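Local coordinates for putative sugar ABC transporter, substrate-binding protein (Clostridium phytofermentans, PDB 4WZZ) that binds L-rhamnose and probably delivers it to an ABC transporter for import as the solute-binding component, at residues A190-Q193 / N194-D198. Numbering follows the deposited sequence.
Sequences ATNQ and NAWID. With RAM (alpha-L-rhamnopyranose), chain B.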
ATOM      1  N   ALA A 190      10.742   0.997  -1.429  1.00 14.08           N
ATOM      2  CA  ALA A 190       9.464   0.995  -0.733  1.00 15.96           C
ATOM      3  C   ALA A 190       9.275  -0.299   0.027  1.00 13.96           C
ATOM      4  O   ALA A 190       9.300  -1.392  -0.536  1.00 13.16           O
ATOM      5  CB  ALA A 190       8.322   1.176  -1.725  1.00 13.71           C
ATOM      6  N   THR A 191       9.082  -0.176   1.325  1.00 14.26           N
ATOM      7  CA  THR A 191       8.960  -1.348   2.170  1.00 14.20           C
ATOM      8  C   THR A 191       7.829  -2.252   1.753  1.00 13.36           C
ATOM      9  O   THR A 191       8.000  -3.470   1.724  1.00 13.55           O
ATOM     10  CB  THR A 191       8.748  -0.920   3.645  1.00 15.10           C
ATOM     11  OG1 THR A 191       9.681   0.118   3.939  1.00 15.99           O
ATOM     12  CG2 THR A 191       8.923  -2.107   4.576  1.00 19.96           C
ATOM     13  N   ASN A 192       6.660  -1.676   1.469  1.00 12.64           N
ATOM     14  CA  ASN A 192       5.518  -2.529   1.160  1.00 13.42           C
ATOM     15  C   ASN A 192       5.688  -3.311  -0.133  1.00 12.18           C
ATOM     16  O   ASN A 192       5.517  -4.539  -0.136  1.00 11.79           O
ATOM     17  CB  ASN A 192       4.156  -1.788   1.213  1.00 13.19           C
ATOM     18  CG  ASN A 192       4.087  -0.551   0.352  1.00 13.04           C
ATOM     19  OD1 ASN A 192       5.069  -0.107  -0.244  1.00 11.24           O
ATOM     20  ND2 ASN A 192       2.891   0.048   0.309  1.00 11.97           N
ATOM     21  N   GLN A 193       6.025  -2.657  -1.232  1.00 11.20           N
ATOM     22  CA  GLN A 193       6.224  -3.435  -2.460  1.00 12.86           C
ATOM     23  C   GLN A 193       7.312  -4.456  -2.263  1.00 11.55           C
ATOM     24  O   GLN A 193       7.206  -5.578  -2.715  1.00 11.46           O
ATOM     25  CB  GLN A 193       6.545  -2.564  -3.670  1.00 10.60           C
ATOM     26  CG  GLN A 193       5.306  -1.969  -4.328  1.00  9.82           C
ATOM     27  CD  GLN A 193       4.877  -0.638  -3.747  1.00 11.91           C
ATOM     28  OE1 GLN A 193       5.654   0.063  -3.101  1.00 11.54           O
ATOM     29  NE2 GLN A 193       3.644  -0.241  -4.052  1.00  9.21           N
ATOM     30  N   ASN A 194       8.389  -4.083  -1.582  1.00 12.32           N
ATOM     31  CA  ASN A 194       9.457  -5.049  -1.411  1.00 13.05           C
ATOM     32  C   ASN A 194       8.991  -6.276  -0.606  1.00 13.23           C
ATOM     33  O   ASN A 194       9.404  -7.416  -0.898  1.00 13.51           O
ATOM     34  CB  ASN A 194      10.670  -4.387  -0.767  1.00 13.96           C
ATOM     35  CG  ASN A 194      11.424  -3.499  -1.744  1.00 14.87           C
ATOM     36  OD1 ASN A 194      11.222  -3.571  -2.966  1.00 14.50           O
ATOM     37  ND2 ASN A 194      12.301  -2.659  -1.214  1.00 16.28           N
ATOM     38  N   ALA A 195       8.133  -6.058   0.395  1.00 13.14           N
ATOM     39  CA  ALA A 195       7.581  -7.157   1.181  1.00 13.34           C
ATOM     40  C   ALA A 195       6.648  -8.039   0.352  1.00 12.68           C
ATOM     41  O   ALA A 195       6.693  -9.282   0.453  1.00 12.99           O
ATOM     42  CB  ALA A 195       6.876  -6.630   2.431  1.00 14.19           C
ATOM     43  N   TRP A 196       5.806  -7.411  -0.467  1.00 11.86           N
ATOM     44  CA  TRP A 196       4.921  -8.174  -1.343  1.00 11.39           C
ATOM     45  C   TRP A 196       5.712  -8.969  -2.364  1.00 13.05           C
ATOM     46  O   TRP A 196       5.365 -10.109  -2.675  1.00 11.50           O
ATOM     47  CB  TRP A 196       3.919  -7.263  -2.041  1.00 10.50           C
ATOM     48  CG  TRP A 196       3.013  -6.562  -1.064  1.00 10.40           C
ATOM     49  CD1 TRP A 196       2.538  -7.057   0.114  1.00 14.07           C
ATOM     50  CD2 TRP A 196       2.503  -5.237  -1.178  1.00 10.00           C
ATOM     51  NE1 TRP A 196       1.747  -6.119   0.740  1.00 11.41           N
ATOM     52  CE2 TRP A 196       1.718  -4.985  -0.040  1.00 10.17           C
ATOM     53  CE3 TRP A 196       2.646  -4.229  -2.132  1.00  9.61           C
ATOM     54  CZ2 TRP A 196       1.058  -3.758   0.163  1.00  9.95           C
ATOM     55  CZ3 TRP A 196       1.996  -3.044  -1.933  1.00 10.27           C
ATOM     56  CH2 TRP A 196       1.220  -2.811  -0.798  1.00 10.83           C
ATOM     57  N   ILE A 197       6.743  -8.353  -2.920  1.00 11.63           N
ATOM     58  CA  ILE A 197       7.565  -9.020  -3.928  1.00 11.88           C
ATOM     59  C   ILE A 197       8.331 -10.176  -3.294  1.00 13.82           C
ATOM     60  O   ILE A 197       8.393 -11.272  -3.846  1.00 13.29           O
ATOM     61  CB  ILE A 197       8.508  -8.039  -4.619  1.00 12.26           C
ATOM     62  CG1 ILE A 197       7.704  -7.051  -5.448  1.00 12.98           C
ATOM     63  CG2 ILE A 197       9.492  -8.793  -5.551  1.00 14.27           C
ATOM     64  CD1 ILE A 197       8.462  -5.767  -5.802  1.00 14.56           C
ATOM     65  N   ASP A 198       8.877  -9.963  -2.101  1.00 13.33           N
ATOM     66  CA  ASP A 198       9.531 -11.064  -1.405  1.00 16.35           C
ATOM     67  C   ASP A 198       8.535 -12.169  -1.111  1.00 14.08           C
ATOM     68  O   ASP A 198       8.858 -13.358  -1.235  1.00 14.60           O
ATOM     69  CB  ASP A 198      10.166 -10.578  -0.119  1.00 14.90           C
ATOM     70  CG  ASP A 198      11.458  -9.808  -0.363  1.00 29.02           C
ATOM     71  OD1 ASP A 198      12.037  -9.924  -1.475  1.00 30.78           O
ATOM     72  OD2 ASP A 198      11.890  -9.081   0.556  1.00 29.68           O
TER
HETATM   73  C1  RAM B 401       0.623   2.918  -4.297  1.00  9.99           C
HETATM   74  C2  RAM B 401       1.540   3.139  -3.100  1.00  9.31           C
HETATM   75  C3  RAM B 401       1.004   2.486  -1.826  1.00  9.34           C
HETATM   76  C4  RAM B 401       0.572   1.047  -2.086  1.00  8.93           C
HETATM   77  C5  RAM B 401      -0.367   0.980  -3.288  1.00  6.38           C
HETATM   78  C6  RAM B 401      -0.735  -0.453  -3.638  1.00  7.27           C
HETATM   79  O1  RAM B 401      -0.522   3.677  -4.129  1.00 14.55           O
HETATM   80  O2  RAM B 401       2.775   2.603  -3.463  1.00  9.58           O
HETATM   81  O3  RAM B 401       2.032   2.584  -0.844  1.00  9.79           O
HETATM   82  O4  RAM B 401      -0.066   0.525  -0.934  1.00  8.74           O
HETATM   83  O5  RAM B 401       0.224   1.564  -4.418  1.00  8.18           O
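Asn192 and Trp196, one helical turn apart, lie side by side and point the same way, and here a helix's first turn becomes part of a sugar site. CB of Asn192 sits over the six-membered ring of Trp196, 3.9 Å from its centroid, in a CH-pi contact, while the amide plane is turned 40° from the indole. With CG of Asn192 set between its backbone N and carbonyl carbon (chi1 54°), the amide reaches past the ring, and ND2 gives a nearly straight hydrogen bond of 2.9 Å to O3 of the rhamnose. OD1, turned back, accepts from Lys62 and from the backbone N of Gln193, the latter approaching from above the carbonyl plane. Gln193 bends at chi2 (88°), and its amide plane is almost perpendicular to the indole; its NE2 donates to sugar O2 at 3.0 Å and also to the carbonyl of Pro247, so two bonds fix that amide. Trp196 meets the ligand edge-on, CH2 lying 3.6 Å from O4. Behind the ligand-facing groups, Asn192 O lies over one face of the indole and accepts Trp196 N at 2.9 Å, and Ile197 N bonds to Gln193 O at 2.8 Å, while the Ile197 side chain packs on strand 179-185. The other flank is looser: Asn194 and Ala195 are partly exposed, and Asp198, exposed to solvent, makes a long, weak ion pair with Lys201. Ala190 occupies the N-cap position of helix 191-203, and its carbonyl receives Asn194 N at 3.0 Å. Following strand 179-185 in a beta-alpha-beta unit, this helix start lines the interlobe cleft of a sugar-binding protein of the periplasmic-binding-protein fold.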